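Adhesin LabA (Helicobacter pylori, PDB 6GMM) probably helps the bacterium attach to the gastric mucosa by acting as a lectin that recognises LacdiNAc-containing glycans. Local coordinates at residues N14-Y19 / S443-R448; D400-A405 / Q416-K421. All blocks are in the same frame, centred on the assembly; numbering follows the deposited sequence.

Interaction 1. Residues N14-Y19 / S443-R448; sequences NLLTNY and SQVQSR
With chi1 at -74°, Leu16 sets CG beside its own backbone N, and the extended second torsion carries CD1 out toward the helix that bears Val445. Val445 answers with chi1 of 161°, which puts CG1 anti to the backbone N and facing that methyl. The two side chains cross at about a right angle, and the touching is done by one branch of each: Leu16 CD1 lies 3.7 Å from Val445 CG1, while Leu16 CD1 to Val445 CB is 4.0 Å. This is pure van der Waals contact between two buried apolar residues, and no hydrogen bond links the two segments.

Beside it runs a looser polar approach. The chain of Gln446, extended beyond CG, reaches across at about a right angle to Thr17. Gln446 NE2 comes to 4.0 Å from Thr17 OG1, a proximity and not a bond. The threonine hydroxyl is instead hydrogen-bonded to Asn13 O, one turn earlier on its own helix.

Only a small area is buried here, and the join depends on more than these six-residue segments. Val445 also rests on Leu12 and Asn13, extending its contact along helix 4-28, and Leu16 touches His442, one turn before Gln446 on helix 439-452. Leu16 meets Ile437 as well, while Leu15 turns to Ile402 on helix 388-408. Helix 4-28 is thus packed among two C-terminal helices and strand 433-437 of a two-stranded antiparallel hairpin.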
ATOM      1  N   ASN A  14       7.160 -13.473 -29.098  1.00 35.72           N
ATOM      2  CA  ASN A  14       7.690 -12.813 -27.908  1.00 35.27           C
ATOM      3  C   ASN A  14       8.897 -11.931 -28.235  1.00 36.95           C
ATOM      4  O   ASN A  14       9.037 -10.863 -27.635  1.00 34.91           O
ATOM      5  CB  ASN A  14       7.957 -13.804 -26.761  1.00 37.58           C
ATOM      6  CG  ASN A  14       6.701 -14.462 -26.228  1.00 50.13           C
ATOM      7  OD1 ASN A  14       5.644 -13.826 -26.017  1.00 37.82           O
ATOM      8  ND2 ASN A  14       6.803 -15.754 -25.972  1.00 44.74           N
ATOM      9  N   LEU A  15       9.688 -12.313 -29.247  1.00 33.55           N
ATOM     10  CA  LEU A  15      10.815 -11.510 -29.724  1.00 32.80           C
ATOM     11  C   LEU A  15      10.269 -10.222 -30.379  1.00 34.27           C
ATOM     12  O   LEU A  15      10.863  -9.157 -30.232  1.00 33.54           O
ATOM     13  CB  LEU A  15      11.652 -12.297 -30.754  1.00 33.87           C
ATOM     14  CG  LEU A  15      12.614 -13.377 -30.228  1.00 39.47           C
ATOM     15  CD1 LEU A  15      13.043 -14.310 -31.365  1.00 41.00           C
ATOM     16  CD2 LEU A  15      13.859 -12.755 -29.611  1.00 41.11           C
ATOM     17  N   LEU A  16       9.136 -10.334 -31.096  1.00 28.32           N
ATOM     18  CA  LEU A  16       8.495  -9.205 -31.769  1.00 26.52           C
ATOM     19  C   LEU A  16       7.975  -8.186 -30.759  1.00 29.72           C
ATOM     20  O   LEU A  16       8.223  -6.992 -30.915  1.00 29.22           O
ATOM     21  CB  LEU A  16       7.383  -9.681 -32.702  1.00 26.25           C
ATOM     22  CG  LEU A  16       7.850 -10.339 -34.016  1.00 28.67           C
ATOM     23  CD1 LEU A  16       6.663 -10.848 -34.817  1.00 29.44           C
ATOM     24  CD2 LEU A  16       8.691  -9.388 -34.853  1.00 26.39           C
ATOM     25  N   THR A  17       7.316  -8.679 -29.697  1.00 25.55           N
ATOM     26  CA  THR A  17       6.792  -7.902 -28.566  1.00 24.66           C
ATOM     27  C   THR A  17       7.947  -7.166 -27.879  1.00 27.10           C
ATOM     28  O   THR A  17       7.904  -5.937 -27.746  1.00 26.41           O
ATOM     29  CB  THR A  17       6.023  -8.853 -27.659  1.00 31.38           C
ATOM     30  OG1 THR A  17       4.860  -9.258 -28.376  1.00 34.01           O
ATOM     31  CG2 THR A  17       5.605  -8.216 -26.298  1.00 32.03           C
ATOM     32  N   ASN A  18       9.014  -7.901 -27.548  1.00 25.29           N
ATOM     33  CA  ASN A  18      10.198  -7.324 -26.901  1.00 26.08           C
ATOM     34  C   ASN A  18      10.864  -6.279 -27.780  1.00 28.61           C
ATOM     35  O   ASN A  18      11.246  -5.223 -27.287  1.00 26.55           O
ATOM     36  CB  ASN A  18      11.191  -8.421 -26.483  1.00 32.71           C
ATOM     37  CG  ASN A  18      10.767  -9.217 -25.260  1.00 61.67           C
ATOM     38  OD1 ASN A  18       9.766  -8.927 -24.599  1.00 55.33           O
ATOM     39  ND2 ASN A  18      11.521 -10.256 -24.938  1.00 59.39           N
ATOM     40  N   TYR A  19      10.949  -6.553 -29.094  1.00 26.28           N
ATOM     41  CA  TYR A  19      11.537  -5.656 -30.083  1.00 25.34           C
ATOM     42  C   TYR A  19      10.700  -4.365 -30.162  1.00 27.04           C
ATOM     43  O   TYR A  19      11.249  -3.272 -30.025  1.00 25.58           O
ATOM     44  CB  TYR A  19      11.556  -6.372 -31.458  1.00 27.20           C
ATOM     45  CG  TYR A  19      12.071  -5.564 -32.632  1.00 27.91           C
ATOM     46  CD1 TYR A  19      11.195  -4.883 -33.473  1.00 30.18           C
ATOM     47  CD2 TYR A  19      13.420  -5.578 -32.976  1.00 28.58           C
ATOM     48  CE1 TYR A  19      11.660  -4.149 -34.568  1.00 27.97           C
ATOM     49  CE2 TYR A  19      13.896  -4.850 -34.069  1.00 29.34           C
ATOM     50  CZ  TYR A  19      13.009  -4.147 -34.871  1.00 34.75           C
ATOM     51  OH  TYR A  19      13.446  -3.463 -35.990  1.00 37.41           O
ATOM     52  N   SER A 443       0.833  -8.565 -36.103  1.00 34.81           N
ATOM     53  CA  SER A 443      -0.533  -9.009 -35.813  1.00 36.99           C
ATOM     54  C   SER A 443      -0.768 -10.408 -36.365  1.00 40.07           C
ATOM     55  O   SER A 443      -1.259 -11.277 -35.647  1.00 40.89           O
ATOM     56  CB  SER A 443      -1.550  -8.050 -36.427  1.00 43.26           C
ATOM     57  OG  SER A 443      -1.631  -6.851 -35.672  1.00 57.09           O
ATOM     58  N   GLN A 444      -0.369 -10.629 -37.620  1.00 36.69           N
ATOM     59  CA  GLN A 444      -0.460 -11.915 -38.300  1.00 36.88           C
ATOM     60  C   GLN A 444       0.266 -13.009 -37.537  1.00 40.12           C
ATOM     61  O   GLN A 444      -0.324 -14.055 -37.320  1.00 42.06           O
ATOM     62  CB  GLN A 444       0.073 -11.813 -39.724  1.00 37.94           C
ATOM     63  CG  GLN A 444      -1.002 -11.436 -40.722  1.00 45.71           C
ATOM     64  CD  GLN A 444      -0.498 -11.470 -42.140  1.00 59.59           C
ATOM     65  OE1 GLN A 444       0.575 -10.944 -42.461  1.00 53.65           O
ATOM     66  NE2 GLN A 444      -1.296 -12.034 -43.033  1.00 49.54           N
ATOM     67  N   VAL A 445       1.500 -12.743 -37.061  1.00 34.51           N
ATOM     68  CA  VAL A 445       2.301 -13.697 -36.295  1.00 34.08           C
ATOM     69  C   VAL A 445       1.637 -13.982 -34.950  1.00 41.01           C
ATOM     70  O   VAL A 445       1.433 -15.148 -34.607  1.00 42.97           O
ATOM     71  CB  VAL A 445       3.786 -13.237 -36.202  1.00 35.45           C
ATOM     72  CG1 VAL A 445       4.551 -13.927 -35.068  1.00 33.98           C
ATOM     73  CG2 VAL A 445       4.487 -13.465 -37.533  1.00 34.78           C
ATOM     74  N   GLN A 446       1.244 -12.909 -34.229  1.00 36.86           N
ATOM     75  CA  GLN A 446       0.566 -12.897 -32.936  1.00 35.83           C
ATOM     76  C   GLN A 446      -0.684 -13.783 -33.020  1.00 42.50           C
ATOM     77  O   GLN A 446      -0.908 -14.634 -32.153  1.00 43.89           O
ATOM     78  CB  GLN A 446       0.156 -11.446 -32.625  1.00 36.17           C
ATOM     79  CG  GLN A 446       0.260 -11.005 -31.170  1.00 56.02           C
ATOM     80  CD  GLN A 446       0.461  -9.499 -31.074  1.00 72.47           C
ATOM     81  OE1 GLN A 446      -0.059  -8.703 -31.885  1.00 65.29           O
ATOM     82  NE2 GLN A 446       1.235  -9.074 -30.079  1.00 57.67           N
ATOM     83  N   SER A 447      -1.473 -13.594 -34.082  1.00 38.86           N
ATOM     84  CA  SER A 447      -2.671 -14.361 -34.324  1.00 40.79           C
ATOM     85  C   SER A 447      -2.372 -15.788 -34.817  1.00 47.44           C
ATOM     86  O   SER A 447      -3.084 -16.704 -34.430  1.00 48.85           O
ATOM     87  CB  SER A 447      -3.585 -13.631 -35.293  1.00 45.54           C
ATOM     88  OG  SER A 447      -4.779 -14.375 -35.441  1.00 60.17           O
ATOM     89  N   ARG A 448      -1.332 -15.987 -35.638  1.00 45.54           N
ATOM     90  CA  ARG A 448      -0.975 -17.328 -36.122  1.00 47.76           C
ATOM     91  C   ARG A 448      -0.461 -18.206 -34.974  1.00 54.52           C
ATOM     92  O   ARG A 448      -0.679 -19.415 -34.992  1.00 56.96           O
ATOM     93  CB  ARG A 448       0.037 -17.273 -37.278  1.00 46.96           C
TER

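Interaction 2. Residues D400-A405 / Q416-K421; sequences DSITAA and QNVVSK
A two-stranded antiparallel hairpin, 419-423 with 433-437, meets helix 388-408 here, and Ile402 makes the main contact with Val419 of its first strand and Val418 just ahead of it. Ile402 CG2 stands anti to the backbone N and is the methyl that leads: it sits 3.8 Å from Val419 CG2 and 4.1 Å from Val418 CG1. The longer branch of the isoleucine joins in through CD1, 4.1 Å from Val419 CG1, so both methyls of Val419 pack against one side chain, which crosses it obliquely. At the edge of this patch Thr403 OG1 lies 4.4 Å from Val419 CG2; the hydroxyl itself is hydrogen-bonded to Tyr399 O.

A water spans the more open end. It donates to Asp400 OD1 over 3.3 Å and accepts from Lys421 NZ at 3.0 Å, linking opposite charges that do not meet directly. The lysine also has a long, weak ion pair with Asp433 on the partner strand. Tyr399 packs on Val419 and Lys421, widening the interface. The result is helix-on-hairpin packing, with Val419 of the strand and the preceding Val418 laid against one face of the helix.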
ATOM      1  N   ASP A 400      18.644  -9.072 -35.068  1.00 35.12           N
ATOM      2  CA  ASP A 400      19.426 -10.221 -35.505  1.00 36.24           C
ATOM      3  C   ASP A 400      18.742 -11.544 -35.074  1.00 42.89           C
ATOM      4  O   ASP A 400      18.654 -12.462 -35.888  1.00 44.18           O
ATOM      5  CB  ASP A 400      20.862 -10.135 -34.945  1.00 38.38           C
ATOM      6  CG  ASP A 400      21.750  -9.008 -35.479  1.00 49.95           C
ATOM      7  OD1 ASP A 400      21.493  -8.523 -36.622  1.00 49.88           O
ATOM      8  OD2 ASP A 400      22.741  -8.660 -34.795  1.00 57.01           O
ATOM      9  N   SER A 401      18.232 -11.621 -33.815  1.00 39.81           N
ATOM     10  CA  SER A 401      17.527 -12.795 -33.270  1.00 40.20           C
ATOM     11  C   SER A 401      16.263 -13.168 -34.085  1.00 43.04           C
ATOM     12  O   SER A 401      16.005 -14.355 -34.295  1.00 43.50           O
ATOM     13  CB  SER A 401      17.152 -12.570 -31.806  1.00 44.71           C
ATOM     14  OG  SER A 401      18.217 -12.854 -30.913  1.00 54.29           O
ATOM     15  N   ILE A 402      15.483 -12.145 -34.518  1.00 37.15           N
ATOM     16  CA  ILE A 402      14.242 -12.257 -35.302  1.00 36.12           C
ATOM     17  C   ILE A 402      14.565 -12.738 -36.728  1.00 40.56           C
ATOM     18  O   ILE A 402      13.925 -13.677 -37.233  1.00 41.44           O
ATOM     19  CB  ILE A 402      13.465 -10.897 -35.281  1.00 37.40           C
ATOM     20  CG1 ILE A 402      12.823 -10.654 -33.914  1.00 36.47           C
ATOM     21  CG2 ILE A 402      12.418 -10.815 -36.400  1.00 38.41           C
ATOM     22  CD1 ILE A 402      12.523  -9.195 -33.566  1.00 40.66           C
ATOM     23  N   THR A 403      15.569 -12.107 -37.361  1.00 35.52           N
ATOM     24  CA  THR A 403      16.006 -12.459 -38.716  1.00 36.53           C
ATOM     25  C   THR A 403      16.424 -13.932 -38.752  1.00 42.75           C
ATOM     26  O   THR A 403      16.016 -14.662 -39.656  1.00 42.92           O
ATOM     27  CB  THR A 403      17.084 -11.496 -39.203  1.00 42.29           C
ATOM     28  OG1 THR A 403      16.616 -10.170 -38.990  1.00 39.74           O
ATOM     29  CG2 THR A 403      17.392 -11.667 -40.691  1.00 45.99           C
ATOM     30  N   ALA A 404      17.160 -14.374 -37.720  1.00 39.55           N
ATOM     31  CA  ALA A 404      17.603 -15.759 -37.564  1.00 40.93           C
ATOM     32  C   ALA A 404      16.391 -16.698 -37.426  1.00 45.24           C
ATOM     33  O   ALA A 404      16.295 -17.674 -38.169  1.00 48.72           O
ATOM     34  CB  ALA A 404      18.505 -15.882 -36.341  1.00 41.22           C
ATOM     35  N   ALA A 405      15.445 -16.356 -36.538  1.00 36.93           N
ATOM     36  CA  ALA A 405      14.231 -17.131 -36.267  1.00 36.71           C
ATOM     37  C   ALA A 405      13.379 -17.325 -37.514  1.00 41.89           C
ATOM     38  O   ALA A 405      12.959 -18.448 -37.791  1.00 42.19           O
ATOM     39  CB  ALA A 405      13.418 -16.479 -35.141  1.00 36.16           C
ATOM     40  N   GLN A 416       9.973 -11.953 -43.851  1.00 46.62           N
ATOM     41  CA  GLN A 416      11.266 -11.256 -43.726  1.00 46.58           C
ATOM     42  C   GLN A 416      11.147  -9.740 -43.418  1.00 50.50           C
ATOM     43  O   GLN A 416      11.957  -9.208 -42.636  1.00 49.92           O
ATOM     44  CB  GLN A 416      12.180 -11.511 -44.946  1.00 49.22           C
ATOM     45  CG  GLN A 416      11.690 -10.953 -46.287  1.00 61.26           C
ATOM     46  CD  GLN A 416      12.497 -11.423 -47.478  1.00 89.77           C
ATOM     47  OE1 GLN A 416      13.555 -12.061 -47.350  1.00 88.28           O
ATOM     48  NE2 GLN A 416      12.015 -11.101 -48.676  1.00 79.28           N
ATOM     49  N   ASN A 417      10.093  -9.082 -43.955  1.00 45.40           N
ATOM     50  CA  ASN A 417       9.852  -7.650 -43.792  1.00 43.26           C
ATOM     51  C   ASN A 417       9.117  -7.240 -42.488  1.00 41.86           C
ATOM     52  O   ASN A 417       8.843  -6.045 -42.314  1.00 40.55           O
ATOM     53  CB  ASN A 417       9.136  -7.093 -45.022  1.00 46.50           C
ATOM     54  CG  ASN A 417       9.991  -7.095 -46.272  1.00 62.17           C
ATOM     55  OD1 ASN A 417      11.209  -6.794 -46.242  1.00 41.06           O
ATOM     56  ND2 ASN A 417       9.355  -7.415 -47.404  1.00 53.76           N
ATOM     57  N   VAL A 418       8.858  -8.198 -41.556  1.00 35.78           N
ATOM     58  CA  VAL A 418       8.223  -7.935 -40.240  1.00 33.27           C
ATOM     59  C   VAL A 418       9.019  -6.878 -39.449  1.00 35.32           C
ATOM     60  O   VAL A 418       8.460  -6.118 -38.664  1.00 32.76           O
ATOM     61  CB  VAL A 418       7.947  -9.224 -39.406  1.00 36.28           C
ATOM     62  CG1 VAL A 418       9.231  -9.854 -38.872  1.00 35.31           C
ATOM     63  CG2 VAL A 418       6.971  -8.947 -38.267  1.00 35.67           C
ATOM     64  N   VAL A 419      10.335  -6.869 -39.671  1.00 33.23           N
ATOM     65  CA  VAL A 419      11.301  -5.937 -39.118  1.00 33.01           C
ATOM     66  C   VAL A 419      12.159  -5.456 -40.273  1.00 38.62           C
ATOM     67  O   VAL A 419      12.310  -6.146 -41.297  1.00 37.80           O
ATOM     68  CB  VAL A 419      12.153  -6.513 -37.952  1.00 37.37           C
ATOM     69  CG1 VAL A 419      11.286  -6.919 -36.776  1.00 36.83           C
ATOM     70  CG2 VAL A 419      13.026  -7.684 -38.398  1.00 38.38           C
ATOM     71  N   SER A 420      12.674  -4.247 -40.126  1.00 35.63           N
ATOM     72  CA  SER A 420      13.585  -3.632 -41.081  1.00 35.08           C
ATOM     73  C   SER A 420      14.417  -2.606 -40.337  1.00 38.47           C
ATOM     74  O   SER A 420      14.010  -2.126 -39.265  1.00 35.83           O
ATOM     75  CB  SER A 420      12.844  -3.009 -42.268  1.00 36.76           C
ATOM     76  OG  SER A 420      11.939  -1.980 -41.906  1.00 42.14           O
ATOM     77  N   LYS A 421      15.607  -2.334 -40.870  1.00 35.95           N
ATOM     78  CA  LYS A 421      16.506  -1.315 -40.348  1.00 36.09           C
ATOM     79  C   LYS A 421      16.954  -0.393 -41.492  1.00 41.72           C
ATOM     80  O   LYS A 421      17.106  -0.827 -42.642  1.00 41.69           O
ATOM     81  CB  LYS A 421      17.656  -1.875 -39.487  1.00 36.67           C
ATOM     82  CG  LYS A 421      18.561  -2.891 -40.165  1.00 37.23           C
ATOM     83  CD  LYS A 421      19.587  -3.403 -39.154  1.00 48.03           C
ATOM     84  CE  LYS A 421      21.018  -3.179 -39.580  1.00 56.85           C
ATOM     85  NZ  LYS A 421      21.977  -3.619 -38.532  1.00 67.96           N
TER
HETATM   86  O   HOH W   1      21.995  -5.346 -36.095  1.00 42.97           O

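Overall arrangement
Interaction 2 is nested within the loop closed by interaction 1: helix 4-28 comes first, then helix 388-408, the hairpin 419-423/433-437 and finally helix 439-452. Their centres are 12 Å apart, and Tyr19 joins them, with CE1 3.6 Å from Val419 CG1 and CB 3.7 Å from Ile402 CD1. Its hydroxyl is hydrogen-bonded to Tyr436 O on the hairpin. The two contacts therefore belong to one continuous packed region. The centres of interactions 1 and 2 lie about 35 and 42 Å from the centre of the chain, on the same side of it. Interaction 1 joins the first and last helices, so that the two ends of this elongated adhesin lie in the same region.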